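Local coordinates for protein beta-n-acetylhexosaminidase (PDB 4AZI) that hydrolyses terminal beta-linked N-acetylglucosamine, as one of the two tandem family 20 glycoside hydrolase catalytic modules of pneumococcal StrH, at residues L37-V42 / T347-H352; L55-I60 / Y67-V72; G277-I282 / S324-W329. The protein carries 2 engineered substitutions. One frame throughout, in Å; residues are numbered along the deposited sequence.

Contacts 1 and 3 are both buried, contact 3 in the wall of the TIM barrel and contact 1 in the helical layer outside it, whereas contact 2 lies partly buried at the periphery, about 38 Å from contact 1 and 33 Å from contact 3 (centre to centre). Contact 3 pairs the last two barrel strands and carries inhibitor-binding aromatics. Contact 1 packs helix 339-352 against the end of helix 24-37, and contacts 1 and 3 touch where Phe349 meets Trp279 and Leu326. Contact 1 has no hydrogen bond between its segments, contact 3 combines parallel-strand bonds with ring packing, and contact 2 closes a small hairpin and ties the loop before it to the start of helix 69-83 by backbone and serine hydrogen bonds.

Contact 1. Residues L37-V42 / T347-H352; sequences LGYSDV and TAFADH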
loop_
_atom_site.group_PDB
_atom_site.type_symbol
_atom_site.label_atom_id
_atom_site.label_comp_id
_atom_site.label_asym_id
_atom_site.label_seq_id
_atom_site.Cartn_x
_atom_site.Cartn_y
_atom_site.Cartn_z
ATOM N N LEU A 37 1.382 -18.122 2.606
ATOM C CA LEU A 37 2.789 -17.921 2.281
ATOM C C LEU A 37 3.536 -17.224 3.423
ATOM O O LEU A 37 4.765 -17.161 3.416
ATOM C CB LEU A 37 2.931 -17.144 0.961
ATOM C CG LEU A 37 2.467 -17.862 -0.321
ATOM C CD1 LEU A 37 2.430 -16.911 -1.510
ATOM C CD2 LEU A 37 3.329 -19.078 -0.632
ATOM N N GLY A 38 2.788 -16.717 4.400
ATOM C CA GLY A 38 3.381 -16.140 5.611
ATOM C C GLY A 38 3.648 -14.648 5.604
ATOM O O GLY A 38 4.447 -14.148 6.416
ATOM N N TYR A 39 2.975 -13.935 4.703
ATOM C CA TYR A 39 2.942 -12.470 4.709
ATOM C C TYR A 39 2.217 -11.964 5.952
ATOM O O TYR A 39 1.537 -12.735 6.626
ATOM C CB TYR A 39 2.227 -11.951 3.455
ATOM C CG TYR A 39 3.029 -12.107 2.191
ATOM C CD1 TYR A 39 3.079 -13.334 1.510
ATOM C CD2 TYR A 39 3.742 -11.029 1.668
ATOM C CE1 TYR A 39 3.830 -13.484 0.355
ATOM C CE2 TYR A 39 4.492 -11.164 0.510
ATOM C CZ TYR A 39 4.530 -12.394 -0.145
ATOM O OH TYR A 39 5.286 -12.515 -1.287
ATOM N N SER A 40 2.360 -10.673 6.253
ATOM C CA SER A 40 1.671 -10.094 7.396
ATOM C C SER A 40 0.593 -9.076 7.009
ATOM O O SER A 40 -0.305 -8.796 7.804
ATOM C CB SER A 40 2.674 -9.455 8.371
ATOM O OG SER A 40 3.414 -8.435 7.725
ATOM N N ASP A 41 0.689 -8.519 5.802
ATOM C CA ASP A 41 -0.183 -7.411 5.392
ATOM C C ASP A 41 -0.519 -7.425 3.905
ATOM O O ASP A 41 0.282 -7.881 3.090
ATOM C CB ASP A 41 0.490 -6.065 5.707
ATOM C CG ASP A 41 0.780 -5.882 7.190
ATOM O OD1 ASP A 41 -0.107 -5.396 7.928
ATOM O OD2 ASP A 41 1.903 -6.222 7.615
ATOM N N VAL A 42 -1.692 -6.885 3.570
ATOM C CA VAL A 42 -2.036 -6.528 2.193
ATOM C C VAL A 42 -2.091 -5.002 2.094
ATOM O O VAL A 42 -2.847 -4.350 2.821
ATOM C CB VAL A 42 -3.382 -7.158 1.741
ATOM C CG1 VAL A 42 -3.823 -6.603 0.396
ATOM C CG2 VAL A 42 -3.270 -8.670 1.657
ATOM N N THR A 347 4.908 -16.229 -4.069
ATOM C CA THR A 347 5.501 -17.477 -3.586
ATOM C C THR A 347 7.032 -17.430 -3.655
ATOM O O THR A 347 7.710 -17.822 -2.700
ATOM C CB THR A 347 4.957 -18.695 -4.372
ATOM O OG1 THR A 347 3.530 -18.734 -4.255
ATOM C CG2 THR A 347 5.541 -20.002 -3.848
ATOM N N ALA A 348 7.559 -16.932 -4.772
ATOM C CA ALA A 348 9.005 -16.777 -4.961
ATOM C C ALA A 348 9.664 -15.908 -3.878
ATOM O O ALA A 348 10.696 -16.285 -3.321
ATOM C CB ALA A 348 9.299 -16.223 -6.347
ATOM N N PHE A 349 9.054 -14.762 -3.580
ATOM C CA PHE A 349 9.537 -13.856 -2.518
ATOM C C PHE A 349 9.515 -14.547 -1.143
ATOM O O PHE A 349 10.463 -14.427 -0.370
ATOM C CB PHE A 349 8.711 -12.560 -2.508
ATOM C CG PHE A 349 9.337 -11.422 -1.729
ATOM C CD1 PHE A 349 10.706 -11.156 -1.806
ATOM C CD2 PHE A 349 8.540 -10.586 -0.945
ATOM C CE1 PHE A 349 11.268 -10.097 -1.093
ATOM C CE2 PHE A 349 9.097 -9.528 -0.233
ATOM C CZ PHE A 349 10.462 -9.281 -0.312
ATOM N N ALA A 350 8.441 -15.282 -0.853
ATOM C CA ALA A 350 8.349 -16.031 0.402
ATOM C C ALA A 350 9.387 -17.156 0.453
ATOM O O ALA A 350 10.060 -17.334 1.470
ATOM C CB ALA A 350 6.944 -16.579 0.604
ATOM N N ASP A 351 9.524 -17.894 -0.650
ATOM C CA ASP A 351 10.462 -19.024 -0.721
ATOM C C ASP A 351 11.929 -18.629 -0.593
ATOM O O ASP A 351 12.726 -19.372 -0.017
ATOM C CB ASP A 351 10.241 -19.845 -1.995
ATOM C CG ASP A 351 9.065 -20.794 -1.876
ATOM O OD1 ASP A 351 8.571 -21.001 -0.746
ATOM O OD2 ASP A 351 8.628 -21.335 -2.908
ATOM N N HIS A 352 12.282 -17.466 -1.126
ATOM C CA HIS A 352 13.648 -16.959 -1.024
ATOM C C HIS A 352 13.963 -16.397 0.337
ATOM O O HIS A 352 15.127 -16.160 0.654
ATOM C CB HIS A 352 13.917 -15.913 -2.103
ATOM C CG HIS A 352 14.184 -16.500 -3.467
ATOM N ND1 HIS A 352 15.188 -17.373 -3.700
ATOM C CD2 HIS A 352 13.553 -16.293 -4.690
ATOM C CE1 HIS A 352 15.189 -17.715 -5.001
ATOM N NE2 HIS A 352 14.188 -17.054 -5.605
#
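Leu37 and Thr347 meet by van der Waals contact, their side chains crossing at about a right angle. Both leucine methyls turn to Thr347 OG1, with Leu37 CD1 3.5 Å from it. The apolar part centres on the methyl of Ala350, which sits 4.1 Å from Leu37 CB and also rests on the carbonyl, Ala350 CB to Leu37 O being 3.6 Å. The Tyr39 ring adds CE1 at 4.4 Å from Ala350 CB and CE2 at 4.3 Å from Phe349 CD2.

No hydrogen bond runs between the two segments, and the polar ends are satisfied elsewhere. With OG1 beside its own backbone N (chi1 -57°), Thr347 bonds back to Phe343 O in the preceding helical turn. Tyr39 OH lies 3.6 Å from Phe349 CB, at the edge of that ring and near its plane, and bonds to Met346 O of the same helix.

Gly38, the first residue beyond helix 24-37, has a positive phi (92°) and leads the chain toward barrel strand 41-45. Helix 339-352 lies against the end of helix 24-37, where the barrel closes. Tyr39 also meets Phe357 edge-to-face and touches Ala34, while Phe349 reaches Trp279 of strand 271-282 and Thr301 of helix 294-303.

Contact 2. Residues L55-I60 / Y67-V72; sequences LDDMTI and YASDDV
The Tyr67 ring has the carbonyl oxygen of Ile60 at its edge, in the ring plane and 3.4 Å from Tyr67 CD1, with Ile60 CG2 also close to that corner. Phe158 of helix 153-170 pairs with the same ring edge-to-face. The other flat group, the carboxylate of Asp57, points OD1 at Ser69, 3.5 Å from Ser69 CB. This oxygen accepts twice within its own segment: Thr59 OG1 comes to its syn lone pair at 2.7 Å, while Thr59 N arrives from well above the carboxylate plane, forming an Asx turn.

Ile60 and Tyr67 are an antiparallel hydrogen-bonded pair of a small hairpin, linked by Ile60 N to Tyr67 O at 3.0 Å and Tyr67 N to Ile60 O at 2.7 Å. Farther along, the Ser69 hydroxyl stands anti to its backbone N (chi1 -179°), which sends OG across to accept from Met58 N at 2.9 Å, almost straight at 170°. Val72 packs against Met58, its CB 3.4 Å from Met58 O and its CG1 3.8 Å from Met58 CB, the two side chains crossing at about a right angle.

The contact mixes backbone pairing with two polar side chains, Ser69 and Asp57, and a small apolar patch of Met58, Ile60 and Val72. Ala68 occupies the N-cap position of helix 69-83; beside it Ser69 OG takes up the N-H of Met58, and Asp57 OD1 grips Thr59 by two bonds.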
loop_
_atom_site.group_PDB
_atom_site.type_symbol
_atom_site.label_atom_id
_atom_site.label_comp_id
_atom_site.label_asym_id
_atom_site.label_seq_id
_atom_site.Cartn_x
_atom_site.Cartn_y
_atom_site.Cartn_z
ATOM N N LEU A 55 -17.451 5.367 0.598
ATOM C CA LEU A 55 -18.097 5.161 1.881
ATOM C C LEU A 55 -19.606 5.312 1.717
ATOM O O LEU A 55 -20.070 5.930 0.757
ATOM C CB LEU A 55 -17.609 6.203 2.895
ATOM C CG LEU A 55 -16.109 6.476 3.039
ATOM C CD1 LEU A 55 -15.871 7.786 3.776
ATOM C CD2 LEU A 55 -15.413 5.312 3.732
ATOM N N ASP A 56 -20.361 4.781 2.675
ATOM C CA ASP A 56 -21.812 4.935 2.686
ATOM C C ASP A 56 -22.236 6.399 2.733
ATOM O O ASP A 56 -23.151 6.790 2.010
ATOM C CB ASP A 56 -22.436 4.152 3.839
ATOM C CG ASP A 56 -22.267 2.654 3.677
ATOM O OD1 ASP A 56 -22.231 2.177 2.524
ATOM O OD2 ASP A 56 -22.169 1.954 4.704
ATOM N N ASP A 57 -21.569 7.191 3.579
ATOM C CA ASP A 57 -21.761 8.640 3.609
ATOM C C ASP A 57 -20.534 9.387 3.093
ATOM O O ASP A 57 -19.466 9.362 3.715
ATOM C CB ASP A 57 -22.090 9.156 5.023
ATOM C CG ASP A 57 -22.220 10.673 5.059
ATOM O OD1 ASP A 57 -22.690 11.249 4.061
ATOM O OD2 ASP A 57 -21.853 11.302 6.070
ATOM N N MET A 58 -20.717 10.088 1.981
ATOM C CA MET A 58 -19.633 10.806 1.321
ATOM C C MET A 58 -19.828 12.317 1.396
ATOM O O MET A 58 -19.308 13.054 0.559
ATOM C CB MET A 58 -19.502 10.345 -0.140
ATOM C CG MET A 58 -18.927 8.950 -0.305
ATOM S SD MET A 58 -17.230 8.799 0.294
ATOM C CE MET A 58 -16.289 9.580 -1.007
ATOM N N THR A 59 -20.580 12.770 2.399
ATOM C CA THR A 59 -20.817 14.196 2.615
ATOM C C THR A 59 -19.502 14.873 2.986
ATOM O O THR A 59 -18.779 14.397 3.860
ATOM C CB THR A 59 -21.856 14.437 3.739
ATOM O OG1 THR A 59 -23.090 13.795 3.404
ATOM C CG2 THR A 59 -22.104 15.924 3.951
ATOM N N ILE A 60 -19.208 15.986 2.319
ATOM C CA ILE A 60 -17.977 16.735 2.556
ATOM C C ILE A 60 -18.296 18.175 2.928
ATOM O O ILE A 60 -19.112 18.828 2.275
ATOM C CB ILE A 60 -17.044 16.708 1.308
ATOM C CG1 ILE A 60 -16.560 15.286 0.983
ATOM C CG2 ILE A 60 -15.866 17.663 1.472
ATOM C CD1 ILE A 60 -15.803 14.587 2.093
ATOM N N TYR A 67 -20.912 19.609 0.422
ATOM C CA TYR A 67 -21.167 18.873 -0.801
ATOM C C TYR A 67 -21.877 17.610 -0.351
ATOM O O TYR A 67 -21.339 16.833 0.450
ATOM C CB TYR A 67 -19.853 18.550 -1.536
ATOM C CG TYR A 67 -18.919 19.747 -1.714
ATOM C CD1 TYR A 67 -18.170 20.229 -0.642
ATOM C CD2 TYR A 67 -18.797 20.397 -2.943
ATOM C CE1 TYR A 67 -17.327 21.320 -0.781
ATOM C CE2 TYR A 67 -17.944 21.493 -3.099
ATOM C CZ TYR A 67 -17.217 21.947 -2.009
ATOM O OH TYR A 67 -16.363 23.026 -2.118
ATOM N N ALA A 68 -23.104 17.442 -0.836
ATOM C CA ALA A 68 -23.986 16.346 -0.419
ATOM C C ALA A 68 -23.441 14.984 -0.834
ATOM O O ALA A 68 -22.782 14.865 -1.870
ATOM C CB ALA A 68 -25.380 16.556 -0.984
ATOM N N SER A 69 -23.730 13.963 -0.031
ATOM C CA SER A 69 -23.219 12.609 -0.272
ATOM C C SER A 69 -23.468 12.065 -1.681
ATOM O O SER A 69 -22.546 11.543 -2.293
ATOM C CB SER A 69 -23.737 11.618 0.776
ATOM O OG SER A 69 -23.223 10.310 0.539
ATOM N N ASP A 70 -24.698 12.182 -2.185
ATOM C CA ASP A 70 -25.046 11.666 -3.520
ATOM C C ASP A 70 -24.255 12.338 -4.636
ATOM O O ASP A 70 -23.875 11.692 -5.607
ATOM C CB ASP A 70 -26.541 11.837 -3.823
ATOM C CG ASP A 70 -27.423 10.897 -3.027
ATOM O OD1 ASP A 70 -26.944 9.848 -2.537
ATOM O OD2 ASP A 70 -28.622 11.227 -2.898
ATOM N N ASP A 71 -24.039 13.644 -4.501
ATOM C CA ASP A 71 -23.324 14.418 -5.511
ATOM C C ASP A 71 -21.842 14.078 -5.537
ATOM O O ASP A 71 -21.220 14.053 -6.605
ATOM C CB ASP A 71 -23.503 15.909 -5.263
ATOM C CG ASP A 71 -24.938 16.356 -5.443
ATOM O OD1 ASP A 71 -25.731 15.605 -6.053
ATOM O OD2 ASP A 71 -25.265 17.459 -4.977
ATOM N N VAL A 72 -21.287 13.813 -4.358
ATOM C CA VAL A 72 -19.883 13.420 -4.241
ATOM C C VAL A 72 -19.685 12.039 -4.867
ATOM O O VAL A 72 -18.780 11.842 -5.686
ATOM C CB VAL A 72 -19.409 13.462 -2.776
ATOM C CG1 VAL A 72 -18.059 12.781 -2.617
ATOM C CG2 VAL A 72 -19.344 14.907 -2.286
#

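Contact 3. Residues G277-I282 / S324-W329; sequences GDWYYI and SMLSIW. With OAN (O-(2-acetamido-2-deoxy D-glucopyranosylidene) amino-N-phenylcarbamate), chain C.
Trp279, Trp329 and Tyr280 carry the contact between these neighbouring parallel strands. Trp279 lies along the start of segment 324-329: its CB packs on Leu326 CD1 at 3.8 Å, its ring edge meets the Met325 carbonyl near the ring plane (CE3 to O 3.6 Å), and CZ3 reaches the CB of Ser324. Trp279 NE1 bonds to Asn300 O, but Trp279 O, buried and without a partner in the model, lies 3.5 Å from Leu326 CG.

Trp329 and Tyr280 form a T-shaped pair, with planes at 66°. Trp329 NE1 stands 3.1 Å above the centre of the Tyr280 ring, and Gly277 CA covers the opposite face, so the phenol is held between the two. Thus fixed, Tyr280 OH donates to the inhibitor's acetamido oxygen, atom OAN, at 2.6 Å. The indole of Trp329 offers one face to the sugar ring, CAE lying 3.6 Å above the indole plane, offset toward its rim. Ile282 CD1 touches the hydroxymethyl end. Arg19, Asp182, Glu183, Tyr292 and Asp331 also bond to the inhibitor; a tyrosine hydrogen-bonded to the acetamido oxygen is consistent with the substrate-assisted mechanism of family 20.

Behind the pocket, Tyr281 N bonds to Ser327 O at 3.0 Å and Trp329 N to Tyr281 O at 2.8 Å. Strands 271-282 and 321-329, joined through helix 294-303, form the last beta-alpha-beta unit of the barrel. On the outer side Tyr281, Leu326 and Ile328 pack against Leu345 of helix 339-352, while strand 10-16 flanks strand 321-329 and closes the barrel.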
loop_
_atom_site.group_PDB
_atom_site.type_symbol
_atom_site.label_atom_id
_atom_site.label_comp_id
_atom_site.label_asym_id
_atom_site.label_seq_id
_atom_site.Cartn_x
_atom_site.Cartn_y
_atom_site.Cartn_z
ATOM N N GLY A 277 11.742 -1.161 -5.944
ATOM C CA GLY A 277 11.329 -1.223 -7.350
ATOM C C GLY A 277 11.754 -2.517 -8.037
ATOM O O GLY A 277 11.151 -2.940 -9.025
ATOM N N ASP A 278 12.781 -3.162 -7.493
ATOM C CA ASP A 278 13.244 -4.460 -7.994
ATOM C C ASP A 278 12.122 -5.500 -8.011
ATOM O O ASP A 278 12.119 -6.408 -8.837
ATOM C CB ASP A 278 14.407 -4.968 -7.127
ATOM C CG ASP A 278 15.724 -4.265 -7.425
ATOM O OD1 ASP A 278 15.767 -3.425 -8.356
ATOM O OD2 ASP A 278 16.719 -4.552 -6.724
ATOM N N TRP A 279 11.174 -5.362 -7.087
ATOM C CA TRP A 279 10.070 -6.317 -6.954
ATOM C C TRP A 279 8.762 -5.891 -7.611
ATOM O O TRP A 279 7.719 -6.505 -7.365
ATOM C CB TRP A 279 9.858 -6.679 -5.474
ATOM C CG TRP A 279 11.120 -7.150 -4.774
ATOM C CD1 TRP A 279 12.074 -8.040 -5.254
ATOM C CD2 TRP A 279 11.596 -6.775 -3.431
ATOM N NE1 TRP A 279 13.084 -8.220 -4.338
ATOM C CE2 TRP A 279 12.857 -7.496 -3.224
ATOM C CE3 TRP A 279 11.128 -5.934 -2.424
ATOM C CZ2 TRP A 279 13.598 -7.369 -2.050
ATOM C CZ3 TRP A 279 11.883 -5.810 -1.248
ATOM C CH2 TRP A 279 13.083 -6.521 -1.063
ATOM N N TYR A 280 8.800 -4.855 -8.452
ATOM C CA TYR A 280 7.597 -4.346 -9.134
ATOM C C TYR A 280 7.159 -5.271 -10.281
ATOM O O TYR A 280 8.000 -5.780 -11.020
ATOM C CB TYR A 280 7.860 -2.949 -9.713
ATOM C CG TYR A 280 7.740 -1.778 -8.749
ATOM C CD1 TYR A 280 7.633 -1.976 -7.369
ATOM C CD2 TYR A 280 7.752 -0.467 -9.224
ATOM C CE1 TYR A 280 7.530 -0.899 -6.490
ATOM C CE2 TYR A 280 7.650 0.612 -8.357
ATOM C CZ TYR A 280 7.525 0.394 -6.995
ATOM O OH TYR A 280 7.415 1.471 -6.130
ATOM N N TYR A 281 5.851 -5.471 -10.426
ATOM C CA TYR A 281 5.280 -6.119 -11.619
ATOM C C TYR A 281 4.048 -5.370 -12.113
ATOM O O TYR A 281 3.118 -5.137 -11.342
ATOM C CB TYR A 281 4.913 -7.586 -11.371
ATOM C CG TYR A 281 4.162 -8.215 -12.541
ATOM C CD1 TYR A 281 4.721 -8.236 -13.826
ATOM C CD2 TYR A 281 2.887 -8.767 -12.370
ATOM C CE1 TYR A 281 4.038 -8.791 -14.899
ATOM C CE2 TYR A 281 2.194 -9.332 -13.441
ATOM C CZ TYR A 281 2.779 -9.342 -14.704
ATOM O OH TYR A 281 2.106 -9.897 -15.778
ATOM N N ILE A 282 4.059 -5.000 -13.395
ATOM C CA ILE A 282 2.917 -4.357 -14.050
ATOM C C ILE A 282 2.156 -5.448 -14.788
ATOM O O ILE A 282 2.744 -6.171 -15.601
ATOM C CB ILE A 282 3.369 -3.251 -15.045
ATOM C CG1 ILE A 282 4.075 -2.100 -14.305
ATOM C CG2 ILE A 282 2.189 -2.718 -15.852
ATOM C CD1 ILE A 282 4.938 -1.224 -15.200
ATOM N N SER A 324 9.325 -5.379 4.399
ATOM C CA SER A 324 9.422 -5.239 2.958
ATOM C C SER A 324 8.090 -5.453 2.261
ATOM O O SER A 324 7.223 -6.189 2.754
ATOM C CB SER A 324 10.459 -6.220 2.395
ATOM O OG SER A 324 11.771 -5.826 2.738
ATOM N N MET A 325 7.948 -4.811 1.106
ATOM C CA MET A 325 6.722 -4.860 0.329
ATOM C C MET A 325 7.005 -5.168 -1.146
ATOM O O MET A 325 7.831 -4.516 -1.772
ATOM C CB MET A 325 5.979 -3.530 0.468
ATOM C CG MET A 325 4.688 -3.429 -0.330
ATOM S SD MET A 325 3.531 -2.251 0.401
ATOM C CE MET A 325 4.285 -0.690 -0.035
ATOM N N LEU A 326 6.322 -6.178 -1.676
ATOM C CA LEU A 326 6.352 -6.489 -3.105
ATOM C C LEU A 326 5.088 -5.907 -3.756
ATOM O O LEU A 326 3.989 -6.010 -3.194
ATOM C CB LEU A 326 6.462 -8.002 -3.328
ATOM C CG LEU A 326 6.552 -8.530 -4.763
ATOM C CD1 LEU A 326 7.571 -9.656 -4.861
ATOM C CD2 LEU A 326 5.186 -8.992 -5.252
ATOM N N SER A 327 5.244 -5.304 -4.934
ATOM C CA SER A 327 4.203 -4.439 -5.481
ATOM C C SER A 327 3.693 -4.824 -6.867
ATOM O O SER A 327 4.480 -4.987 -7.812
ATOM C CB SER A 327 4.669 -2.986 -5.508
ATOM O OG SER A 327 5.259 -2.592 -4.281
ATOM N N ILE A 328 2.366 -4.931 -6.967
ATOM C CA ILE A 328 1.669 -5.268 -8.212
ATOM C C ILE A 328 0.964 -4.016 -8.733
ATOM O O ILE A 328 0.062 -3.495 -8.080
ATOM C CB ILE A 328 0.632 -6.399 -8.006
ATOM C CG1 ILE A 328 1.248 -7.619 -7.295
ATOM C CG2 ILE A 328 0.013 -6.823 -9.337
ATOM C CD1 ILE A 328 2.533 -8.169 -7.910
ATOM N N TRP A 329 1.386 -3.522 -9.892
ATOM C CA TRP A 329 0.833 -2.268 -10.416
ATOM C C TRP A 329 -0.045 -2.457 -11.627
ATOM O O TRP A 329 0.071 -3.453 -12.344
ATOM C CB TRP A 329 1.941 -1.267 -10.711
ATOM C CG TRP A 329 2.807 -0.909 -9.520
ATOM C CD1 TRP A 329 4.057 -1.434 -9.203
ATOM C CD2 TRP A 329 2.532 0.085 -8.462
ATOM N NE1 TRP A 329 4.559 -0.854 -8.062
ATOM C CE2 TRP A 329 3.691 0.057 -7.562
ATOM C CE3 TRP A 329 1.473 0.945 -8.171
ATOM C CZ2 TRP A 329 3.773 0.871 -6.436
ATOM C CZ3 TRP A 329 1.570 1.768 -7.030
ATOM C CH2 TRP A 329 2.692 1.731 -6.188
HETATM C CAH OAN C . 5.681 4.873 -6.064
HETATM C CAG OAN C . 5.596 4.219 -7.451
HETATM O OAN OAN C . 6.067 3.106 -7.636
HETATM N NAI OAN C . 5.000 4.951 -8.394
HETATM C CAB OAN C . 4.794 4.520 -9.793
HETATM C CAC OAN C . 3.534 3.659 -9.885
HETATM O OAJ OAN C . 2.383 4.510 -9.968
HETATM C CAD OAN C . 3.581 2.739 -11.097
HETATM O OAK OAN C . 2.368 2.000 -11.120
HETATM C CAE OAN C . 4.770 1.776 -10.957
HETATM C CAF OAN C . 4.965 0.822 -12.139
HETATM O OAM OAN C . 5.308 1.555 -13.320
HETATM O OAL OAN C . 6.029 2.465 -10.730
HETATM C CAA OAN C . 6.024 3.784 -10.365
HETATM N NAY OAN C . 7.156 4.439 -10.508
HETATM O OAQ OAN C . 8.199 3.728 -11.023
HETATM C CAP OAN C . 9.078 4.469 -11.761
HETATM O OAR OAN C . 10.094 3.938 -12.213
HETATM N NAO OAN C . 8.764 5.759 -11.957
HETATM C CAS OAN C . 9.517 6.653 -12.615
HETATM C CAT OAN C . 9.804 7.861 -11.979
HETATM C CAU OAN C . 10.578 8.831 -12.617
HETATM C CAV OAN C . 11.073 8.594 -13.898
HETATM C CAW OAN C . 10.789 7.384 -14.546
HETATM C CAX OAN C . 10.010 6.415 -13.909
#